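Local atomic coordinates of glycosyltransferase Gtf1 (Streptococcus pneumoniae, PDB entry 4PQG), a protein that belongs to the GT-B glycosyltransferases, with two Rossmann-like domains and an added extended beta-sheet domain, and is modelled with UDP and N-acetylglucosamine. Residues T78-A83 / F150-Y155; V247-E252 / N268-Q273; I343-K348 / H456-I461. All coordinates share one frame; numbering follows the deposited sequence.

Contact 1: T78-A83 / F150-Y155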
loop_
_atom_site.group_PDB
_atom_site.type_symbol
_atom_site.label_atom_id
_atom_site.label_comp_id
_atom_site.label_asym_id
_atom_site.label_seq_id
_atom_site.Cartn_x
_atom_site.Cartn_y
_atom_site.Cartn_z
ATOM N N THR A 78 21.102 -12.640 2.151
ATOM C CA THR A 78 22.316 -12.105 2.723
ATOM C C THR A 78 22.180 -12.061 4.245
ATOM O O THR A 78 21.113 -12.351 4.799
ATOM C CB THR A 78 22.652 -10.676 2.204
ATOM O OG1 THR A 78 21.884 -9.699 2.922
ATOM C CG2 THR A 78 22.404 -10.547 0.673
ATOM N N ASP A 79 23.247 -11.659 4.920
ATOM C CA ASP A 79 23.192 -11.531 6.372
ATOM C C ASP A 79 23.053 -10.079 6.832
ATOM O O ASP A 79 23.179 -9.797 8.022
ATOM C CB ASP A 79 24.414 -12.204 7.011
ATOM C CG ASP A 79 25.711 -11.444 6.767
ATOM O OD1 ASP A 79 25.732 -10.345 6.158
ATOM O OD2 ASP A 79 26.753 -11.961 7.195
ATOM N N ILE A 80 22.790 -9.157 5.899
ATOM C CA ILE A 80 22.516 -7.755 6.269
ATOM C C ILE A 80 21.065 -7.635 6.732
ATOM O O ILE A 80 20.132 -8.045 6.012
ATOM C CB ILE A 80 22.821 -6.765 5.124
ATOM C CG1 ILE A 80 24.329 -6.781 4.825
ATOM C CG2 ILE A 80 22.277 -5.361 5.452
ATOM C CD1 ILE A 80 24.786 -5.849 3.718
ATOM N N LYS A 81 20.879 -7.120 7.946
ATOM C CA LYS A 81 19.549 -7.020 8.540
ATOM C C LYS A 81 18.797 -5.802 8.000
ATOM O O LYS A 81 19.409 -4.777 7.690
ATOM C CB LYS A 81 19.633 -6.925 10.073
ATOM C CG LYS A 81 20.356 -8.076 10.760
ATOM C CD LYS A 81 19.787 -9.438 10.381
ATOM C CE LYS A 81 20.648 -10.551 10.964
ATOM N NZ LYS A 81 20.409 -11.851 10.274
ATOM N N ILE A 82 17.473 -5.925 7.905
ATOM C CA ILE A 82 16.599 -4.787 7.637
ATOM C C ILE A 82 16.877 -3.727 8.700
ATOM O O ILE A 82 16.714 -3.992 9.889
ATOM C CB ILE A 82 15.106 -5.202 7.680
ATOM C CG1 ILE A 82 14.790 -6.243 6.587
ATOM C CG2 ILE A 82 14.188 -3.988 7.546
ATOM C CD1 ILE A 82 14.972 -5.728 5.165
ATOM N N ALA A 83 17.292 -2.537 8.266
ATOM C CA ALA A 83 17.746 -1.477 9.179
ATOM C C ALA A 83 17.665 -0.091 8.533
ATOM O O ALA A 83 17.707 0.019 7.326
ATOM C CB ALA A 83 19.178 -1.758 9.625
ATOM N N PHE A 150 22.878 1.938 0.634
ATOM C CA PHE A 150 23.354 1.819 2.028
ATOM C C PHE A 150 22.247 1.763 3.084
ATOM O O PHE A 150 21.231 2.481 2.980
ATOM C CB PHE A 150 24.283 3.001 2.386
ATOM C CG PHE A 150 25.409 3.222 1.410
ATOM C CD1 PHE A 150 26.590 2.480 1.492
ATOM C CD2 PHE A 150 25.301 4.193 0.422
ATOM C CE1 PHE A 150 27.632 2.694 0.598
ATOM C CE2 PHE A 150 26.334 4.406 -0.481
ATOM C CZ PHE A 150 27.503 3.656 -0.392
ATOM N N SER A 151 22.446 0.909 4.093
ATOM C CA SER A 151 21.653 0.928 5.347
ATOM C C SER A 151 22.666 1.262 6.446
ATOM O O SER A 151 23.084 2.409 6.536
ATOM C CB SER A 151 20.915 -0.392 5.605
ATOM O OG SER A 151 21.786 -1.518 5.538
ATOM N N TYR A 152 23.114 0.275 7.223
ATOM C CA TYR A 152 24.273 0.492 8.119
ATOM C C TYR A 152 25.596 0.159 7.415
ATOM O O TYR A 152 26.672 0.460 7.926
ATOM C CB TYR A 152 24.137 -0.278 9.434
ATOM C CG TYR A 152 23.944 -1.790 9.306
ATOM C CD1 TYR A 152 25.030 -2.676 9.394
ATOM C CD2 TYR A 152 22.669 -2.334 9.148
ATOM C CE1 TYR A 152 24.837 -4.056 9.295
ATOM C CE2 TYR A 152 22.467 -3.707 9.060
ATOM C CZ TYR A 152 23.547 -4.566 9.138
ATOM O OH TYR A 152 23.303 -5.927 9.037
ATOM N N THR A 153 25.493 -0.474 6.242
ATOM C CA THR A 153 26.630 -0.683 5.345
ATOM C C THR A 153 26.070 -0.795 3.926
ATOM O O THR A 153 24.851 -0.786 3.743
ATOM C CB THR A 153 27.457 -1.931 5.725
ATOM O OG1 THR A 153 28.670 -1.951 4.965
ATOM C CG2 THR A 153 26.669 -3.222 5.489
ATOM N N ARG A 154 26.946 -0.899 2.928
ATOM C CA ARG A 154 26.492 -1.123 1.551
ATOM C C ARG A 154 25.886 -2.507 1.389
ATOM O O ARG A 154 26.552 -3.505 1.609
ATOM C CB ARG A 154 27.634 -0.940 0.555
ATOM C CG ARG A 154 27.240 -1.322 -0.873
ATOM C CD ARG A 154 28.404 -1.111 -1.815
ATOM N NE ARG A 154 29.477 -2.072 -1.584
ATOM C CZ ARG A 154 30.619 -2.070 -2.260
ATOM N NH1 ARG A 154 30.817 -1.147 -3.208
ATOM N NH2 ARG A 154 31.553 -3.000 -2.013
ATOM N N TYR A 155 24.618 -2.556 0.983
ATOM C CA TYR A 155 23.952 -3.819 0.756
ATOM C C TYR A 155 23.797 -4.218 -0.732
ATOM O O TYR A 155 23.594 -5.386 -1.020
ATOM C CB TYR A 155 22.595 -3.856 1.481
ATOM C CG TYR A 155 21.558 -2.837 1.005
ATOM C CD1 TYR A 155 20.708 -3.107 -0.085
ATOM C CD2 TYR A 155 21.392 -1.636 1.678
ATOM C CE1 TYR A 155 19.741 -2.190 -0.488
ATOM C CE2 TYR A 155 20.439 -0.707 1.280
ATOM C CZ TYR A 155 19.617 -0.984 0.202
ATOM O OH TYR A 155 18.680 -0.041 -0.143
HETATM O O HOH W 1 22.321 -7.237 0.910
HETATM O O HOH W 2 19.583 -3.237 5.463
#

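Contact 2: V247-E252 / N268-Q273. With NAG (2-acetamido-2-deoxy-beta-D-glucopyranose), chain D.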
loop_
_atom_site.group_PDB
_atom_site.type_symbol
_atom_site.label_atom_id
_atom_site.label_comp_id
_atom_site.label_asym_id
_atom_site.label_seq_id
_atom_site.Cartn_x
_atom_site.Cartn_y
_atom_site.Cartn_z
ATOM N N VAL A 247 -5.481 -16.825 0.676
ATOM C CA VAL A 247 -5.463 -15.729 -0.308
ATOM C C VAL A 247 -6.423 -14.648 0.178
ATOM O O VAL A 247 -7.611 -14.916 0.417
ATOM C CB VAL A 247 -5.867 -16.202 -1.722
ATOM C CG1 VAL A 247 -6.142 -15.017 -2.662
ATOM C CG2 VAL A 247 -4.806 -17.136 -2.295
ATOM N N VAL A 248 -5.903 -13.437 0.356
ATOM C CA VAL A 248 -6.748 -12.313 0.737
ATOM C C VAL A 248 -7.257 -11.618 -0.518
ATOM O O VAL A 248 -6.465 -11.289 -1.413
ATOM C CB VAL A 248 -6.000 -11.315 1.627
ATOM C CG1 VAL A 248 -6.913 -10.180 2.065
ATOM C CG2 VAL A 248 -5.465 -12.021 2.857
ATOM N N VAL A 249 -8.575 -11.434 -0.570
ATOM C CA VAL A 249 -9.246 -10.709 -1.642
ATOM C C VAL A 249 -9.416 -9.264 -1.167
ATOM O O VAL A 249 -10.065 -9.010 -0.154
ATOM C CB VAL A 249 -10.620 -11.337 -1.972
ATOM C CG1 VAL A 249 -11.307 -10.592 -3.114
ATOM C CG2 VAL A 249 -10.465 -12.820 -2.298
ATOM N N HIS A 250 -8.797 -8.318 -1.865
ATOM C CA HIS A 250 -8.791 -6.927 -1.384
ATOM C C HIS A 250 -9.820 -5.989 -1.969
ATOM O O HIS A 250 -10.485 -5.235 -1.233
ATOM C CB HIS A 250 -7.401 -6.335 -1.527
ATOM C CG HIS A 250 -6.418 -6.893 -0.543
ATOM N ND1 HIS A 250 -6.372 -6.492 0.734
ATOM C CD2 HIS A 250 -5.434 -7.859 -0.690
ATOM C CE1 HIS A 250 -5.403 -7.159 1.377
ATOM N NE2 HIS A 250 -4.818 -7.988 0.497
ATOM N N ALA A 251 -9.956 -6.009 -3.286
ATOM C CA ALA A 251 -10.896 -5.120 -3.967
ATOM C C ALA A 251 -12.069 -5.961 -4.495
ATOM O O ALA A 251 -12.148 -7.171 -4.212
ATOM C CB ALA A 251 -10.174 -4.411 -5.108
ATOM N N GLU A 252 -12.976 -5.331 -5.246
ATOM C CA GLU A 252 -13.995 -6.058 -6.016
ATOM C C GLU A 252 -13.283 -7.086 -6.905
ATOM O O GLU A 252 -12.229 -6.792 -7.444
ATOM C CB GLU A 252 -14.793 -5.066 -6.865
ATOM C CG GLU A 252 -15.955 -5.658 -7.652
ATOM C CD GLU A 252 -16.992 -6.311 -6.756
ATOM O OE1 GLU A 252 -18.036 -5.686 -6.492
ATOM O OE2 GLU A 252 -16.761 -7.451 -6.289
ATOM N N ASN A 268 -8.173 -9.232 -12.661
ATOM C CA ASN A 268 -6.879 -9.824 -13.035
ATOM C C ASN A 268 -6.020 -10.245 -11.833
ATOM O O ASN A 268 -5.307 -11.226 -11.907
ATOM C CB ASN A 268 -6.050 -8.882 -13.930
ATOM C CG ASN A 268 -6.700 -8.599 -15.275
ATOM O OD1 ASN A 268 -7.611 -9.300 -15.727
ATOM N ND2 ASN A 268 -6.210 -7.565 -15.932
ATOM N N TYR A 269 -6.076 -9.493 -10.739
ATOM C CA TYR A 269 -5.277 -9.838 -9.559
ATOM C C TYR A 269 -5.744 -11.107 -8.836
ATOM O O TYR A 269 -5.123 -11.503 -7.855
ATOM C CB TYR A 269 -5.224 -8.688 -8.553
ATOM C CG TYR A 269 -4.645 -7.394 -9.091
ATOM C CD1 TYR A 269 -3.530 -7.393 -9.937
ATOM C CD2 TYR A 269 -5.200 -6.173 -8.729
ATOM C CE1 TYR A 269 -3.005 -6.201 -10.423
ATOM C CE2 TYR A 269 -4.681 -4.977 -9.197
ATOM C CZ TYR A 269 -3.587 -4.996 -10.041
ATOM O OH TYR A 269 -3.091 -3.803 -10.510
ATOM N N TYR A 270 -6.841 -11.716 -9.293
ATOM C CA TYR A 270 -7.373 -12.920 -8.623
ATOM C C TYR A 270 -7.631 -14.097 -9.550
ATOM O O TYR A 270 -7.913 -15.219 -9.085
ATOM C CB TYR A 270 -8.616 -12.572 -7.771
ATOM C CG TYR A 270 -8.184 -11.718 -6.607
ATOM C CD1 TYR A 270 -7.396 -12.269 -5.605
ATOM C CD2 TYR A 270 -8.477 -10.361 -6.547
ATOM C CE1 TYR A 270 -6.932 -11.502 -4.555
ATOM C CE2 TYR A 270 -8.015 -9.578 -5.489
ATOM C CZ TYR A 270 -7.233 -10.163 -4.511
ATOM O OH TYR A 270 -6.729 -9.449 -3.445
ATOM N N ASP A 271 -7.524 -13.844 -10.855
ATOM C CA ASP A 271 -7.828 -14.854 -11.848
ATOM C C ASP A 271 -7.045 -16.139 -11.607
ATOM O O ASP A 271 -7.601 -17.254 -11.702
ATOM C CB ASP A 271 -7.535 -14.333 -13.255
ATOM C CG ASP A 271 -7.838 -15.353 -14.308
ATOM O OD1 ASP A 271 -9.034 -15.699 -14.457
ATOM O OD2 ASP A 271 -6.884 -15.830 -14.967
ATOM N N TYR A 272 -5.754 -15.988 -11.320
ATOM C CA TYR A 272 -4.910 -17.157 -11.082
ATOM C C TYR A 272 -5.370 -17.920 -9.835
ATOM O O TYR A 272 -5.550 -19.144 -9.869
ATOM C CB TYR A 272 -3.414 -16.785 -10.949
ATOM C CG TYR A 272 -2.588 -18.039 -10.737
ATOM C CD1 TYR A 272 -2.227 -18.836 -11.819
ATOM C CD2 TYR A 272 -2.239 -18.467 -9.449
ATOM C CE1 TYR A 272 -1.506 -20.004 -11.642
ATOM C CE2 TYR A 272 -1.513 -19.636 -9.260
ATOM C CZ TYR A 272 -1.161 -20.398 -10.363
ATOM O OH TYR A 272 -0.451 -21.552 -10.214
ATOM N N GLN A 273 -5.532 -17.190 -8.734
ATOM C CA GLN A 273 -5.898 -17.801 -7.464
ATOM C C GLN A 273 -7.265 -18.500 -7.508
ATOM O O GLN A 273 -7.438 -19.567 -6.906
ATOM C CB GLN A 273 -5.843 -16.790 -6.314
ATOM C CG GLN A 273 -4.523 -16.047 -6.175
ATOM C CD GLN A 273 -4.513 -14.726 -6.941
ATOM O OE1 GLN A 273 -4.626 -14.691 -8.172
ATOM N NE2 GLN A 273 -4.381 -13.635 -6.209
HETATM C C1 NAG D . -8.172 -1.967 -1.493
HETATM C C2 NAG D . -9.643 -1.747 -1.823
HETATM C C3 NAG D . -10.090 -1.195 -0.463
HETATM C C4 NAG D . -9.651 -2.094 0.703
HETATM C C5 NAG D . -8.146 -2.462 0.588
HETATM C C6 NAG D . -7.594 -3.290 1.743
HETATM C C7 NAG D . -10.827 -0.750 -3.704
HETATM C C8 NAG D . -10.857 0.415 -4.653
HETATM N N2 NAG D . -9.838 -0.728 -2.826
HETATM O O1 NAG D . -7.162 -1.664 -2.412
HETATM O O3 NAG D . -11.482 -0.929 -0.426
HETATM O O4 NAG D . -9.875 -1.395 1.904
HETATM O O5 NAG D . -7.996 -3.107 -0.679
HETATM O O6 NAG D . -8.206 -4.557 1.665
HETATM O O7 NAG D . -11.675 -1.654 -3.777
#

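Contact 3: I343-K348 / H456-I461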
loop_
_atom_site.group_PDB
_atom_site.type_symbol
_atom_site.label_atom_id
_atom_site.label_comp_id
_atom_site.label_asym_id
_atom_site.label_seq_id
_atom_site.Cartn_x
_atom_site.Cartn_y
_atom_site.Cartn_z
ATOM N N ILE A 343 -12.384 11.852 -7.266
ATOM C CA ILE A 343 -12.338 13.019 -6.393
ATOM C C ILE A 343 -12.777 14.274 -7.152
ATOM O O ILE A 343 -13.314 15.206 -6.544
ATOM C CB ILE A 343 -10.973 13.175 -5.699
ATOM C CG1 ILE A 343 -10.701 11.965 -4.794
ATOM C CG2 ILE A 343 -10.936 14.438 -4.850
ATOM C CD1 ILE A 343 -9.279 11.886 -4.292
ATOM N N ASP A 344 -12.606 14.268 -8.478
ATOM C CA ASP A 344 -13.026 15.418 -9.290
ATOM C C ASP A 344 -14.517 15.702 -9.169
ATOM O O ASP A 344 -14.924 16.862 -9.113
ATOM C CB ASP A 344 -12.588 15.292 -10.752
ATOM C CG ASP A 344 -13.084 14.021 -11.405
ATOM O OD1 ASP A 344 -12.865 12.939 -10.814
ATOM O OD2 ASP A 344 -13.685 14.106 -12.503
ATOM N N TRP A 345 -15.326 14.646 -9.098
ATOM C CA TRP A 345 -16.750 14.789 -8.816
ATOM C C TRP A 345 -17.001 15.445 -7.491
ATOM O O TRP A 345 -17.889 16.304 -7.389
ATOM C CB TRP A 345 -17.477 13.448 -8.903
ATOM C CG TRP A 345 -17.416 12.785 -10.261
ATOM C CD1 TRP A 345 -17.048 13.355 -11.473
ATOM C CD2 TRP A 345 -17.777 11.397 -10.594
ATOM N NE1 TRP A 345 -17.131 12.442 -12.490
ATOM C CE2 TRP A 345 -17.558 11.252 -12.038
ATOM C CE3 TRP A 345 -18.214 10.297 -9.863
ATOM C CZ2 TRP A 345 -17.786 10.055 -12.703
ATOM C CZ3 TRP A 345 -18.431 9.087 -10.539
ATOM C CH2 TRP A 345 -18.227 8.975 -11.932
ATOM N N LEU A 346 -16.230 15.077 -6.460
ATOM C CA LEU A 346 -16.375 15.710 -5.149
ATOM C C LEU A 346 -16.008 17.189 -5.167
ATOM O O LEU A 346 -16.698 18.015 -4.540
ATOM C CB LEU A 346 -15.529 15.004 -4.073
ATOM C CG LEU A 346 -15.897 13.550 -3.773
ATOM C CD1 LEU A 346 -14.954 13.008 -2.707
ATOM C CD2 LEU A 346 -17.352 13.460 -3.320
ATOM N N VAL A 347 -14.915 17.522 -5.851
ATOM C CA VAL A 347 -14.483 18.911 -5.927
ATOM C C VAL A 347 -15.590 19.775 -6.563
ATOM O O VAL A 347 -15.984 20.801 -5.988
ATOM C CB VAL A 347 -13.123 19.075 -6.664
ATOM C CG1 VAL A 347 -12.812 20.541 -6.929
ATOM C CG2 VAL A 347 -11.993 18.462 -5.845
ATOM N N LYS A 348 -16.106 19.346 -7.718
ATOM C CA LYS A 348 -17.229 20.043 -8.388
ATOM C C LYS A 348 -18.510 20.151 -7.540
ATOM O O LYS A 348 -19.219 21.169 -7.580
ATOM C CB LYS A 348 -17.527 19.406 -9.744
ATOM C CG LYS A 348 -16.323 19.437 -10.677
ATOM C CD LYS A 348 -16.700 19.149 -12.118
ATOM C CE LYS A 348 -15.517 19.395 -13.039
ATOM N NZ LYS A 348 -15.965 19.346 -14.459
ATOM N N HIS A 456 -23.052 7.598 -15.407
ATOM C CA HIS A 456 -22.204 8.526 -14.646
ATOM C C HIS A 456 -22.217 9.940 -15.176
ATOM O O HIS A 456 -21.161 10.497 -15.478
ATOM C CB HIS A 456 -20.763 8.003 -14.560
ATOM C CG HIS A 456 -20.629 6.703 -13.805
ATOM N ND1 HIS A 456 -20.372 5.535 -14.415
ATOM C CD2 HIS A 456 -20.747 6.417 -12.445
ATOM C CE1 HIS A 456 -20.322 4.551 -13.499
ATOM N NE2 HIS A 456 -20.553 5.093 -12.295
ATOM N N VAL A 457 -23.408 10.530 -15.299
ATOM C CA VAL A 457 -23.545 11.912 -15.789
ATOM C C VAL A 457 -22.989 12.888 -14.746
ATOM O O VAL A 457 -23.533 13.018 -13.650
ATOM C CB VAL A 457 -25.017 12.274 -16.122
ATOM C CG1 VAL A 457 -25.108 13.669 -16.737
ATOM C CG2 VAL A 457 -25.640 11.229 -17.043
ATOM N N GLU A 458 -21.906 13.569 -15.102
ATOM C CA GLU A 458 -21.206 14.473 -14.191
ATOM C C GLU A 458 -22.086 15.576 -13.580
ATOM O O GLU A 458 -22.048 15.798 -12.368
ATOM C CB GLU A 458 -19.981 15.075 -14.874
ATOM C CG GLU A 458 -19.079 15.846 -13.930
ATOM C CD GLU A 458 -18.056 16.701 -14.652
ATOM O OE1 GLU A 458 -18.443 17.724 -15.263
ATOM O OE2 GLU A 458 -16.859 16.360 -14.599
ATOM N N ASP A 459 -22.886 16.256 -14.397
ATOM C CA ASP A 459 -23.807 17.281 -13.869
ATOM C C ASP A 459 -24.777 16.771 -12.800
ATOM O O ASP A 459 -25.003 17.457 -11.802
ATOM C CB ASP A 459 -24.611 17.925 -14.997
ATOM C CG ASP A 459 -23.753 18.746 -15.939
ATOM O OD1 ASP A 459 -22.638 19.175 -15.559
ATOM O OD2 ASP A 459 -24.213 18.972 -17.074
ATOM N N GLN A 460 -25.361 15.591 -13.028
ATOM C CA GLN A 460 -26.257 14.933 -12.064
ATOM C C GLN A 460 -25.536 14.570 -10.776
ATOM O O GLN A 460 -26.069 14.763 -9.681
ATOM C CB GLN A 460 -26.835 13.641 -12.642
ATOM C CG GLN A 460 -28.280 13.730 -13.076
ATOM C CD GLN A 460 -28.432 14.531 -14.345
ATOM O OE1 GLN A 460 -28.303 13.992 -15.456
ATOM N NE2 GLN A 460 -28.703 15.830 -14.194
ATOM N N ILE A 461 -24.333 14.021 -10.921
ATOM C CA ILE A 461 -23.531 13.613 -9.766
ATOM C C ILE A 461 -23.196 14.803 -8.872
ATOM O O ILE A 461 -23.440 14.754 -7.669
ATOM C CB ILE A 461 -22.245 12.884 -10.196
ATOM C CG1 ILE A 461 -22.595 11.515 -10.796
ATOM C CG2 ILE A 461 -21.274 12.753 -9.018
ATOM C CD1 ILE A 461 -21.503 10.969 -11.706
#

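Contact 1: T78-A83 / F150-Y155
I80 fills the tight part of this contact. Its CD1 methyl lies 3.6 Å from O of R154 and 3.7 Å from CB of Y155. The CG2 methyl of T153 touches the same carbon, the two side chains crossing nearly at a right angle. The I80 chain runs out straight beyond CG1 (chi2 -180°), which carries CD1 across to T153 and the start of strand 154-163. Its other branch, CG2, meets the phenol end of Y152 obliquely, 4.0 Å from CE2.

Y152 comes the other way. Its OH accepts from N of K81 at 2.9 Å in a nearly straight bond (165°). The same hydroxyl is hydrogen-bonded to the carboxylate of E177, so the phenol end is gripped from two residues. The CB of A83 sits at the ring edge, 3.6 Å from CD2 of Y152.

The open side is at K81 and the partly exposed Y152 ring. K81 is exposed: its first carbons pass alongside the Y152 hydroxyl and the rest of the chain runs on outward. Two waters bridge the segments. One donates to O of K81 and is hydrogen-bonded to OG of S151. The other donates to both OG1 of T78 and O of Y155. T78 also shapes its own loop: its OG1 accepts from N of I80, an ST turn.

Residues 78-83 belong to the loop between helices 73-76 and 89-93. Residues 150-155 form the turn from strand 143-150 into strand 154-163. The contact therefore seats the loop that follows strand 70-72 and helix 73-76 against a hairpin of the antiparallel extended sheet, with I82 turned back onto helix 56-63 and strand 70-72.

Contact 2: V247-E252 / N268-Q273
Y270 pushes its phenol into the backbone at V248-H250 and has the largest buried surface of the contact. Its OH donates to O of V248 at 2.8 Å, in the carbonyl plane and on a lone pair. The same oxygen accepts from N of H250, also at 2.8 Å, in a bent bond (143°). The hydroxyl thus bridges two backbone groups on either side of V249. CG1 of V249 lies over one face of the ring, toward its rim. CG1 of V247 meets the ring edge, 4.1 Å from CE1 of Y270.

V247 is second in buried surface. Both its methyls rest on Q273, each 4.0 Å from CG, and the two side chains cross at about a right angle. The Q273 chain is bent at chi2 (92°), and the amide turns back so that NE2 donates to O of Y269 at 2.8 Å.

Y270 is the N-cap residue of helix 271-275, and the contact packs the start of this helix on its strand within a beta-alpha-beta unit with strand 282-285.

H250 carries the contact to the ligand. Its ND1 is hydrogen-bonded to O6 of NAG at 2.8 Å, almost straight, and NE2 to D227. The OH of Y270 holds the H250 backbone while D227 and NAG engage the two ring nitrogens, an arrangement that would fix the imidazole's rotation beside the sugar.

Contact 3: I343-K348 / H456-I461
W345 and I461 make the apolar centre of the contact. The CD1 methyl of I461 sits over one face of the indole, 3.6 Å from the centroid of the six-membered ring and only 4° off its normal. This is a CH-pi contact. The CG2 methyl of I461 lies nearer the root of the tryptophan, 3.9 Å from CB of W345. The two branches therefore follow the side chain from CB to the far ring. CG2 stands anti to the backbone N of I461 and CG1 beside it (chi1 -69°), which spreads them in this way.

The aromatic pairing is slight. The imidazole of H456 is turned 25° from the indole plane but slid aside, so the rings hardly overlap. Their nearest atoms are CD2 of H456 and CH2 of W345, 3.6 Å apart. H342 also stacks on W345.

Both segments belong to the second parallel sheet domain of the GT-B fold. Helix 343-353 precedes strand 361-365, and helix 458-474 follows the edge strand 447-450. The contact joins the start of helix 343-353 to the start of helix 458-474 and the residue H456 before it; K348 and H456 are 108 residues apart.

Charged groups close the more exposed side. K348 reaches out with its chain extended, and NZ forms a salt bridge with E458, 3.1 Å from OE1 and equally far from OE2. Both component hydrogen bonds are weak. On its way E458 lays CG by the indole, 4.0 Å from CD1 of W345. D344 brings a like charge near, its OD2 4.4 Å from OE2 of E458, and K348 would be expected to offset it.

Overall arrangement
The three contacts follow one another along the chain, each closing before the next opens. Contact 1 ties the loop after the N-terminal sheet's edge strand 70-72 to the extended antiparallel sheet. Contact 2 lies in the seven-stranded parallel sheet domain, at strand 244-248. Contact 3 joins helices of the six-stranded sheet domain. Centres of contacts 1 and 2 are 33 Å apart, those of 2 and 3 29 Å, and those of 1 and 3 48 Å, on opposite sides of the chain's centre. None touch. NAG lies between the two parallel-sheet domains: it is hydrogen-bonded to H250 of contact 2 and to E412 and G415 of the domain holding contact 3.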